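Local coordinates for fatty acid CoA ligase (Marinactinospora thermotolerans, PDB 6SQ8), which belongs to the ANL clan of AMP-binding enzymes, carries an AMP-binding C-terminal domain and binds adenosine monophosphate, at residues Q295-Q300 / L390-R395; I333-D336 / T340-R343; T378-T383 / Y408-E413. All coordinates share one frame; numbering follows the deposited sequence.

Contact 1: residues Q295-Q300 / L390-R395; sequences QNYGTQ and LHLTDR. With AMP (adenosine monophosphate), chain G; EQ2 (1-ethanoyl-9~{H}-pyrido[3,4-b]indole-3-carboxylic acid), chain F.
One face of the Tyr297 ring is covered by methyl CD1 of Leu392, a CH-pi contact. The methyl lies 3.9 Å from the ring centroid and 20° off the ring normal, offset toward the rim beside CE1. In the ring plane, the edge meets N7 of AMP. Leu390 arrives obliquely, its CD2 at 3.9 Å from Tyr297 CE2. Both leucines project from strand 390-395 toward the tyrosine. The ring points at them because its CG is anti to the backbone N (chi1 161°). Its hydroxyl is held by a hydrogen bond to Asp380.

The adenine amino group is gripped twice. AMP N6 donates to Asn296 O at 2.5 Å and to Gln295 OE1 at 3.3 Å. The extended Gln295 side chain is positioned in turn by Tyr272, which bonds its NE2. At the other end of the nucleotide, Gln300 N donates to AMP O1P at 2.9 Å. The carbonyl Gly298 O touches both ligands, 3.4 Å from C8 of AMP and 3.6 Å from N1 of EQ2. The Tyr297-Gly298-Thr299-Gln300 run is consistent with the A5 core motif of ANL enzymes, which lines the nucleotide pocket.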
loop_
_atom_site.group_PDB
_atom_site.type_symbol
_atom_site.label_atom_id
_atom_site.label_comp_id
_atom_site.label_asym_id
_atom_site.label_seq_id
_atom_site.Cartn_x
_atom_site.Cartn_y
_atom_site.Cartn_z
ATOM N N GLN A 295 -8.976 0.508 -9.051
ATOM C CA GLN A 295 -7.587 0.715 -8.740
ATOM C C GLN A 295 -7.483 1.884 -7.745
ATOM O O GLN A 295 -8.305 2.794 -7.768
ATOM C CB GLN A 295 -6.794 0.952 -10.024
ATOM C CG GLN A 295 -5.310 0.643 -9.896
ATOM C CD GLN A 295 -4.527 1.092 -11.099
ATOM O OE1 GLN A 295 -3.850 2.105 -11.023
ATOM N NE2 GLN A 295 -4.660 0.382 -12.217
ATOM N N ASN A 296 -6.476 1.810 -6.866
ATOM C CA ASN A 296 -6.123 2.839 -5.910
ATOM C C ASN A 296 -4.652 3.195 -6.143
ATOM O O ASN A 296 -3.821 2.313 -6.341
ATOM C CB ASN A 296 -6.331 2.380 -4.460
ATOM C CG ASN A 296 -7.748 2.528 -3.938
ATOM O OD1 ASN A 296 -8.687 2.813 -4.698
ATOM N ND2 ASN A 296 -7.923 2.300 -2.644
ATOM N N TYR A 297 -4.343 4.488 -6.098
ATOM C CA TYR A 297 -2.986 4.999 -6.125
ATOM C C TYR A 297 -2.778 5.861 -4.879
ATOM O O TYR A 297 -3.569 6.744 -4.574
ATOM C CB TYR A 297 -2.750 5.784 -7.417
ATOM C CG TYR A 297 -1.586 6.749 -7.428
ATOM C CD1 TYR A 297 -0.305 6.338 -7.079
ATOM C CD2 TYR A 297 -1.757 8.072 -7.833
ATOM C CE1 TYR A 297 0.772 7.214 -7.124
ATOM C CE2 TYR A 297 -0.693 8.957 -7.886
ATOM C CZ TYR A 297 0.577 8.524 -7.536
ATOM O OH TYR A 297 1.621 9.392 -7.590
ATOM N N GLY A 298 -1.694 5.576 -4.172
ATOM C CA GLY A 298 -1.207 6.390 -3.081
ATOM C C GLY A 298 0.280 6.185 -2.889
ATOM O O GLY A 298 0.902 5.423 -3.623
ATOM N N THR A 299 0.846 6.919 -1.932
ATOM C CA THR A 299 2.226 6.752 -1.487
ATOM C C THR A 299 2.216 6.780 0.034
ATOM O O THR A 299 1.219 7.135 0.637
ATOM C CB THR A 299 3.150 7.811 -2.093
ATOM O OG1 THR A 299 3.086 9.009 -1.323
ATOM C CG2 THR A 299 2.823 8.119 -3.543
ATOM N N GLN A 300 3.331 6.387 0.640
ATOM C CA GLN A 300 3.484 6.385 2.090
ATOM C C GLN A 300 3.346 7.823 2.586
ATOM O O GLN A 300 2.680 8.060 3.589
ATOM C CB GLN A 300 4.827 5.780 2.506
ATOM C CG GLN A 300 4.833 4.260 2.499
ATOM C CD GLN A 300 4.562 3.661 3.857
ATOM O OE1 GLN A 300 3.571 3.957 4.559
ATOM N NE2 GLN A 300 5.484 2.793 4.235
ATOM N N LEU A 390 -5.232 10.831 -14.310
ATOM C CA LEU A 390 -3.806 10.904 -14.175
ATOM C C LEU A 390 -3.206 9.604 -14.720
ATOM O O LEU A 390 -3.724 8.504 -14.453
ATOM C CB LEU A 390 -3.455 11.108 -12.700
ATOM C CG LEU A 390 -1.959 11.123 -12.376
ATOM C CD1 LEU A 390 -1.259 12.273 -13.076
ATOM C CD2 LEU A 390 -1.736 11.206 -10.883
ATOM N N HIS A 391 -2.125 9.753 -15.501
ATOM C CA HIS A 391 -1.359 8.642 -16.031
ATOM C C HIS A 391 0.086 8.749 -15.522
ATOM O O HIS A 391 0.755 9.758 -15.748
ATOM C CB HIS A 391 -1.365 8.675 -17.558
ATOM C CG HIS A 391 -2.642 8.253 -18.202
ATOM N ND1 HIS A 391 -3.734 9.100 -18.324
ATOM C CD2 HIS A 391 -2.979 7.114 -18.843
ATOM C CE1 HIS A 391 -4.693 8.484 -18.992
ATOM N NE2 HIS A 391 -4.256 7.260 -19.313
ATOM N N LEU A 392 0.583 7.694 -14.873
ATOM C CA LEU A 392 1.944 7.681 -14.397
ATOM C C LEU A 392 2.840 7.036 -15.455
ATOM O O LEU A 392 2.594 5.903 -15.835
ATOM C CB LEU A 392 2.031 6.879 -13.099
ATOM C CG LEU A 392 1.199 7.429 -11.932
ATOM C CD1 LEU A 392 1.403 6.592 -10.676
ATOM C CD2 LEU A 392 1.494 8.900 -11.648
ATOM N N THR A 393 3.916 7.741 -15.845
ATOM C CA THR A 393 4.874 7.239 -16.799
ATOM C C THR A 393 6.097 6.624 -16.112
ATOM O O THR A 393 6.792 5.826 -16.748
ATOM C CB THR A 393 5.307 8.343 -17.767
ATOM O OG1 THR A 393 6.044 9.331 -17.035
ATOM C CG2 THR A 393 4.125 8.926 -18.511
ATOM N N ASP A 394 6.363 6.985 -14.854
ATOM C CA ASP A 394 7.547 6.467 -14.165
ATOM C C ASP A 394 7.662 6.984 -12.724
ATOM O O ASP A 394 7.235 8.066 -12.382
ATOM C CB ASP A 394 8.843 6.881 -14.876
ATOM C CG ASP A 394 9.662 5.732 -15.443
ATOM O OD1 ASP A 394 9.589 4.622 -14.880
ATOM O OD2 ASP A 394 10.372 5.964 -16.435
ATOM N N ARG A 395 8.312 6.177 -11.898
ATOM C CA ARG A 395 9.051 6.634 -10.718
ATOM C C ARG A 395 10.211 7.514 -11.224
ATOM O O ARG A 395 10.846 7.188 -12.209
ATOM C CB ARG A 395 9.507 5.360 -9.993
ATOM C CG ARG A 395 9.601 5.403 -8.478
ATOM C CD ARG A 395 8.519 6.153 -7.723
ATOM N NE ARG A 395 9.058 6.530 -6.421
ATOM C CZ ARG A 395 8.343 7.023 -5.414
ATOM N NH1 ARG A 395 7.071 7.320 -5.596
ATOM N NH2 ARG A 395 8.899 7.219 -4.229
HETATM P P AMP G . 5.967 3.873 -1.505
HETATM O O1P AMP G . 4.861 4.318 -0.592
HETATM O O2P AMP G . 7.081 4.909 -1.713
HETATM O O3P AMP G . 6.454 2.493 -1.120
HETATM O "O5'" AMP G . 5.198 3.676 -2.940
HETATM C "C5'" AMP G . 4.721 4.723 -3.810
HETATM C "C4'" AMP G . 4.950 4.408 -5.285
HETATM O "O4'" AMP G . 4.353 3.187 -5.695
HETATM C "C3'" AMP G . 4.317 5.436 -6.179
HETATM O "O3'" AMP G . 5.314 6.393 -6.403
HETATM C "C2'" AMP G . 3.874 4.721 -7.453
HETATM O "O2'" AMP G . 4.774 4.757 -8.585
HETATM C "C1'" AMP G . 3.715 3.286 -6.979
HETATM N N9 AMP G . 2.264 2.968 -6.911
HETATM C C8 AMP G . 1.491 2.826 -5.809
HETATM N N7 AMP G . 0.209 2.538 -6.161
HETATM C C5 AMP G . 0.161 2.502 -7.512
HETATM C C6 AMP G . -0.875 2.265 -8.547
HETATM N N6 AMP G . -2.140 1.985 -8.213
HETATM N N1 AMP G . -0.493 2.324 -9.837
HETATM C C2 AMP G . 0.794 2.601 -10.190
HETATM N N3 AMP G . 1.795 2.837 -9.313
HETATM C C4 AMP G . 1.529 2.792 -7.993
HETATM C C1 EQ2 F . -4.160 3.474 -1.895
HETATM C C2 EQ2 F . -2.839 2.815 -2.090
HETATM O O1 EQ2 F . -2.719 1.972 -2.960
HETATM C C3 EQ2 F . -1.690 3.155 -1.178
HETATM N N1 EQ2 F . -0.467 2.812 -1.600
HETATM C C4 EQ2 F . 0.605 3.061 -0.832
HETATM C C5 EQ2 F . 1.953 2.608 -1.348
HETATM O O2 EQ2 F . 2.008 2.089 -2.483
HETATM O O3 EQ2 F . 2.907 2.756 -0.563
HETATM C C6 EQ2 F . 0.506 3.664 0.416
HETATM C C7 EQ2 F . -0.743 4.033 0.880
HETATM C C8 EQ2 F . -1.228 4.676 2.072
HETATM C C9 EQ2 F . -0.636 5.173 3.231
HETATM C C10 EQ2 F . -1.435 5.748 4.195
HETATM C C11 EQ2 F . -2.814 5.835 4.027
HETATM C C12 EQ2 F . -3.432 5.368 2.892
HETATM C C13 EQ2 F . -2.623 4.785 1.920
HETATM N N2 EQ2 F . -2.985 4.233 0.706
HETATM C C14 EQ2 F . -1.866 3.778 0.069
#

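Contact 2: residues I333-D336 / T340-R343; sequences IRDD and TLPR
Leu341 N donates to Ile333 O, the hydrogen bond that joins the two segments. It is 3.0 Å long and fairly straight, with an N-H...O angle of 163°. The donor is tilted 20° from the carbonyl plane. The bond flanks a single beta bridge between Arg334 and Thr340, whose CA atoms are 4.8 Å apart.

The Leu341 side chain makes most of the remaining contact. Its CD1 lies 3.7 Å from Asp335 N and 3.8 Å from Asp335 CB, so this methyl rests against the backbone and the base of the aspartate. The Leu341 and Asp335 side chains run obliquely past each other. Leu341 CD2 lies over the Arg334-Asp335 peptide, 4.1 Å from Arg334 C, and only loosely touches Ile333 CG2 at 4.5 Å. One water extends the pairing. It accepts from Ile333 N at 3.0 Å and gives a weak bond to Leu341 O at 3.3 Å.

The next shell sets these groups in place. Asp335 OD1 accepts from Gly338 N and Gly339 N, which ties the intervening turn back to the strand end. The Arg334 side chain leaves the backbone away from 340-343. It makes a salt bridge to Glu332 and cation-pi contacts with Trp350 and Trp375. Glu332 also takes a weak hydrogen bond from Thr340 OG1. Arg334 pairs through its backbone with Glu348 of strand 347-352, and Ile333 packs on Phe384.

The contact thus closes a surface turn in the connection between strands 330-334 and 347-352. Its chemistry is mainly that of the backbone. One direct bond and one water bridge, weak on the Leu341 side, join the two segments. A leucine covers the join, and the acidic side chain is turned to amide donors of the turn, which would tend to stabilise its negative charge.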
loop_
_atom_site.group_PDB
_atom_site.type_symbol
_atom_site.label_atom_id
_atom_site.label_comp_id
_atom_site.label_asym_id
_atom_site.label_seq_id
_atom_site.Cartn_x
_atom_site.Cartn_y
_atom_site.Cartn_z
ATOM N N ILE A 333 1.220 18.947 -12.116
ATOM C CA ILE A 333 2.349 18.422 -12.846
ATOM C C ILE A 333 3.356 19.563 -13.008
ATOM O O ILE A 333 2.984 20.620 -13.456
ATOM C CB ILE A 333 1.896 17.839 -14.204
ATOM C CG1 ILE A 333 0.709 16.879 -14.046
ATOM C CG2 ILE A 333 3.076 17.172 -14.910
ATOM C CD1 ILE A 333 1.049 15.600 -13.288
ATOM N N ARG A 334 4.619 19.333 -12.636
ATOM C CA ARG A 334 5.612 20.387 -12.535
ATOM C C ARG A 334 6.941 19.970 -13.170
ATOM O O ARG A 334 7.300 18.800 -13.174
ATOM C CB ARG A 334 5.898 20.705 -11.066
ATOM C CG ARG A 334 4.721 21.266 -10.289
ATOM C CD ARG A 334 5.162 21.704 -8.907
ATOM N NE ARG A 334 4.054 22.271 -8.149
ATOM C CZ ARG A 334 4.122 22.582 -6.864
ATOM N NH1 ARG A 334 5.247 22.377 -6.194
ATOM N NH2 ARG A 334 3.059 23.085 -6.264
ATOM N N ASP A 335 7.692 20.975 -13.633
ATOM C CA ASP A 335 9.018 20.800 -14.220
ATOM C C ASP A 335 10.078 20.789 -13.113
ATOM O O ASP A 335 9.747 20.934 -11.928
ATOM C CB ASP A 335 9.290 21.860 -15.294
ATOM C CG ASP A 335 9.188 23.308 -14.838
ATOM O OD1 ASP A 335 9.222 23.559 -13.620
ATOM O OD2 ASP A 335 9.068 24.189 -15.717
ATOM N N ASP A 336 11.338 20.595 -13.537
ATOM C CA ASP A 336 12.551 20.608 -12.683
ATOM C C ASP A 336 12.628 21.930 -11.911
ATOM O O ASP A 336 13.027 21.945 -10.744
ATOM C CB ASP A 336 13.837 20.431 -13.499
ATOM C CG ASP A 336 13.810 19.283 -14.492
ATOM O OD1 ASP A 336 12.803 19.174 -15.242
ATOM O OD2 ASP A 336 14.804 18.514 -14.529
ATOM N N THR A 340 4.087 25.103 -12.936
ATOM C CA THR A 340 2.978 24.262 -13.360
ATOM C C THR A 340 3.015 24.122 -14.884
ATOM O O THR A 340 3.218 25.107 -15.583
ATOM C CB THR A 340 1.648 24.833 -12.855
ATOM O OG1 THR A 340 1.767 25.046 -11.445
ATOM C CG2 THR A 340 0.469 23.933 -13.151
ATOM N N LEU A 341 2.816 22.883 -15.369
ATOM C CA LEU A 341 2.789 22.517 -16.795
ATOM C C LEU A 341 1.343 22.365 -17.266
ATOM O O LEU A 341 0.440 22.092 -16.472
ATOM C CB LEU A 341 3.557 21.205 -16.994
ATOM C CG LEU A 341 5.050 21.309 -17.316
ATOM C CD1 LEU A 341 5.710 22.373 -16.467
ATOM C CD2 LEU A 341 5.768 19.982 -17.115
ATOM N N PRO A 342 1.089 22.500 -18.589
ATOM C CA PRO A 342 -0.252 22.280 -19.142
ATOM C C PRO A 342 -0.683 20.799 -19.221
ATOM O O PRO A 342 0.154 19.881 -19.138
ATOM C CB PRO A 342 -0.142 22.871 -20.557
ATOM C CG PRO A 342 1.329 22.701 -20.924
ATOM C CD PRO A 342 2.083 22.855 -19.620
ATOM N N ARG A 343 -1.998 20.585 -19.382
ATOM C CA ARG A 343 -2.575 19.253 -19.557
ATOM C C ARG A 343 -1.843 18.587 -20.724
ATOM O O ARG A 343 -1.614 19.222 -21.751
ATOM C CB ARG A 343 -4.092 19.353 -19.790
ATOM C CG ARG A 343 -4.946 18.456 -18.892
ATOM C CD ARG A 343 -6.161 19.134 -18.262
ATOM N NE ARG A 343 -7.316 18.258 -18.033
ATOM C CZ ARG A 343 -8.372 18.574 -17.270
ATOM N NH1 ARG A 343 -9.513 17.911 -17.398
ATOM N NH2 ARG A 343 -8.290 19.569 -16.397
HETATM O O HOH W 1 -0.709 20.528 -13.764
#

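Contact 3: residues T378-T383 / Y408-E413; sequences TGDVGT and YSRRVE. With AMP (adenosine monophosphate), chain G.
Val381 and Tyr408 have the most surface buried here. Methyl CG1 of Val381 meets Tyr408 CE1 at 3.7 Å, coming obliquely to the ring. The two side chains cross at about a right angle. Val381 CG1 is anti to the backbone N (chi1 156°), which directs this methyl to the tyrosine. The hydroxyl of Tyr408 is bonded to Asn406, and the ring also packs on Val346.

Asp380 is the third residue. Its link to Arg410 is a long salt bridge, with OD1 3.9 Å from NH2. The ribose of AMP joins them more closely. AMP O2' donates to Asp380 OD1 at 2.6 Å. The same oxygen accepts from Arg410 NH2 at 2.7 Å, with an N-H...O angle of 156°, and lies at the guanidinium edge, in its plane. This hydroxyl is therefore held from both segments. AMP O3' is also beside the Asp380 carboxylate, but its modelled place is doubtful. An ST turn sets the backbone: Asp380 N donates to Thr378 OG1 at 3.0 Å. The TGD sequence is consistent with the A7 core motif of ANL enzymes, whose aspartate binds the ribose hydroxyls.

Strand 380-384 lies between strands 347-352 and 390-395, antiparallel to both. Val381 faces Thr393 and Asp394 at a classic beta bulge. Tyr408 is the N-cap residue of helix 409-418, and Asp394 accepts from Ser409 N in the first turn. The helix in turn packs on strand 422-432 through Ser409 and Val412.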
loop_
_atom_site.group_PDB
_atom_site.type_symbol
_atom_site.label_atom_id
_atom_site.label_comp_id
_atom_site.label_asym_id
_atom_site.label_seq_id
_atom_site.Cartn_x
_atom_site.Cartn_y
_atom_site.Cartn_z
ATOM N N THR A 378 5.524 13.530 -4.767
ATOM C CA THR A 378 5.220 12.111 -4.691
ATOM C C THR A 378 6.455 11.273 -5.016
ATOM O O THR A 378 6.640 10.224 -4.432
ATOM C CB THR A 378 4.096 11.711 -5.651
ATOM O OG1 THR A 378 4.520 12.039 -6.978
ATOM C CG2 THR A 378 2.776 12.379 -5.317
ATOM N N GLY A 379 7.263 11.738 -5.974
ATOM C CA GLY A 379 8.373 10.943 -6.510
ATOM C C GLY A 379 8.020 10.255 -7.823
ATOM O O GLY A 379 8.844 9.562 -8.401
ATOM N N ASP A 380 6.765 10.444 -8.270
ATOM C CA ASP A 380 6.266 9.911 -9.502
ATOM C C ASP A 380 6.256 11.019 -10.549
ATOM O O ASP A 380 6.213 12.211 -10.219
ATOM C CB ASP A 380 4.857 9.356 -9.347
ATOM C CG ASP A 380 4.815 8.118 -8.487
ATOM O OD1 ASP A 380 5.696 7.224 -8.712
ATOM O OD2 ASP A 380 3.916 8.054 -7.571
ATOM N N VAL A 381 6.266 10.564 -11.801
ATOM C CA VAL A 381 6.226 11.383 -12.977
ATOM C C VAL A 381 5.024 10.922 -13.816
ATOM O O VAL A 381 4.733 9.734 -13.902
ATOM C CB VAL A 381 7.569 11.250 -13.718
ATOM C CG1 VAL A 381 7.468 11.574 -15.188
ATOM C CG2 VAL A 381 8.633 12.103 -13.068
ATOM N N GLY A 382 4.313 11.875 -14.421
ATOM C CA GLY A 382 3.107 11.534 -15.170
ATOM C C GLY A 382 2.443 12.731 -15.829
ATOM O O GLY A 382 3.044 13.788 -15.982
ATOM N N THR A 383 1.192 12.529 -16.246
ATOM C CA THR A 383 0.448 13.527 -16.956
ATOM C C THR A 383 -1.052 13.202 -16.929
ATOM O O THR A 383 -1.448 12.048 -16.728
ATOM C CB THR A 383 0.939 13.627 -18.406
ATOM O OG1 THR A 383 0.369 14.807 -18.968
ATOM C CG2 THR A 383 0.545 12.443 -19.261
ATOM N N TYR A 408 10.501 6.816 -20.710
ATOM C CA TYR A 408 9.795 6.414 -19.497
ATOM C C TYR A 408 9.655 4.900 -19.525
ATOM O O TYR A 408 9.061 4.346 -20.442
ATOM C CB TYR A 408 8.464 7.143 -19.382
ATOM C CG TYR A 408 8.630 8.642 -19.332
ATOM C CD1 TYR A 408 9.240 9.256 -18.252
ATOM C CD2 TYR A 408 8.256 9.439 -20.407
ATOM C CE1 TYR A 408 9.442 10.629 -18.222
ATOM C CE2 TYR A 408 8.440 10.810 -20.388
ATOM C CZ TYR A 408 9.034 11.409 -19.291
ATOM O OH TYR A 408 9.202 12.758 -19.288
ATOM N N SER A 409 10.259 4.239 -18.542
ATOM C CA SER A 409 10.347 2.791 -18.557
ATOM C C SER A 409 8.954 2.136 -18.563
ATOM O O SER A 409 8.811 1.075 -19.134
ATOM C CB SER A 409 11.183 2.283 -17.428
ATOM O OG SER A 409 10.762 2.866 -16.214
ATOM N N ARG A 410 7.945 2.758 -17.942
ATOM C CA ARG A 410 6.623 2.125 -17.860
ATOM C C ARG A 410 5.957 2.110 -19.244
ATOM O O ARG A 410 5.264 1.164 -19.569
ATOM C CB ARG A 410 5.734 2.769 -16.790
ATOM C CG ARG A 410 6.129 2.367 -15.378
ATOM C CD ARG A 410 5.075 2.617 -14.315
ATOM N NE ARG A 410 5.697 3.014 -13.046
ATOM C CZ ARG A 410 5.049 3.583 -12.042
ATOM N NH1 ARG A 410 3.736 3.714 -12.109
ATOM N NH2 ARG A 410 5.694 4.011 -10.977
ATOM N N ARG A 411 6.199 3.134 -20.065
ATOM C CA ARG A 411 5.662 3.171 -21.419
ATOM C C ARG A 411 6.227 1.985 -22.212
ATOM O O ARG A 411 5.499 1.365 -22.979
ATOM C CB ARG A 411 5.953 4.497 -22.144
ATOM C CG ARG A 411 5.195 5.706 -21.608
ATOM C CD ARG A 411 4.511 6.681 -22.571
ATOM N NE ARG A 411 5.143 6.919 -23.869
ATOM C CZ ARG A 411 5.927 7.957 -24.185
ATOM N NH1 ARG A 411 6.165 8.926 -23.313
ATOM N NH2 ARG A 411 6.440 8.046 -25.403
ATOM N N VAL A 412 7.514 1.644 -22.011
ATOM C CA VAL A 412 8.156 0.554 -22.735
ATOM C C VAL A 412 7.597 -0.797 -22.261
ATOM O O VAL A 412 7.384 -1.709 -23.075
ATOM C CB VAL A 412 9.692 0.615 -22.603
ATOM C CG1 VAL A 412 10.390 -0.515 -23.369
ATOM C CG2 VAL A 412 10.217 1.950 -23.086
ATOM N N GLU A 413 7.360 -0.926 -20.949
ATOM C CA GLU A 413 6.802 -2.142 -20.342
ATOM C C GLU A 413 5.374 -2.395 -20.849
ATOM O O GLU A 413 5.018 -3.538 -21.133
ATOM C CB GLU A 413 6.804 -2.025 -18.816
ATOM C CG GLU A 413 8.198 -2.040 -18.202
ATOM C CD GLU A 413 8.310 -1.491 -16.783
ATOM O OE1 GLU A 413 7.254 -1.171 -16.166
ATOM O OE2 GLU A 413 9.462 -1.370 -16.312
HETATM P P AMP G . 5.967 3.873 -1.505
HETATM O O1P AMP G . 4.861 4.318 -0.592
HETATM O O2P AMP G . 7.081 4.909 -1.713
HETATM O O3P AMP G . 6.454 2.493 -1.120
HETATM O "O5'" AMP G . 5.198 3.676 -2.940
HETATM C "C5'" AMP G . 4.721 4.723 -3.810
HETATM C "C4'" AMP G . 4.950 4.408 -5.285
HETATM O "O4'" AMP G . 4.353 3.187 -5.695
HETATM C "C3'" AMP G . 4.317 5.436 -6.179
HETATM O "O3'" AMP G . 5.314 6.393 -6.403
HETATM C "C2'" AMP G . 3.874 4.721 -7.453
HETATM O "O2'" AMP G . 4.774 4.757 -8.585
HETATM C "C1'" AMP G . 3.715 3.286 -6.979
HETATM N N9 AMP G . 2.264 2.968 -6.911
HETATM C C8 AMP G . 1.491 2.826 -5.809
HETATM N N7 AMP G . 0.209 2.538 -6.161
HETATM C C5 AMP G . 0.161 2.502 -7.512
HETATM C C6 AMP G . -0.875 2.265 -8.547
HETATM N N6 AMP G . -2.140 1.985 -8.213
HETATM N N1 AMP G . -0.493 2.324 -9.837
HETATM C C2 AMP G . 0.794 2.601 -10.190
HETATM N N3 AMP G . 1.795 2.837 -9.313
HETATM C C4 AMP G . 1.529 2.792 -7.993
#

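From the N terminus, contact 1 opens first, at strand 293-299. The chain then reaches strand 330-334, where contact 2 opens and closes a short turn before strand 347-352. Contact 2 lies wholly within the larger loop of contact 1. Contact 3 opens at 378-383, before contact 1 is completed by strand 390-395, and closes at helix 409-418. Contacts 1 and 3 therefore cross, while contacts 2 and 3 follow in series. Neighbouring strands 380-384 and 390-395 join the crossed pair, and both contacts touch AMP. Contact 2 meets the others through Ile333, which packs on Leu390 and Gly382. Together they tie the nucleotide-binding strands to the peripheral turn and helix 409-418.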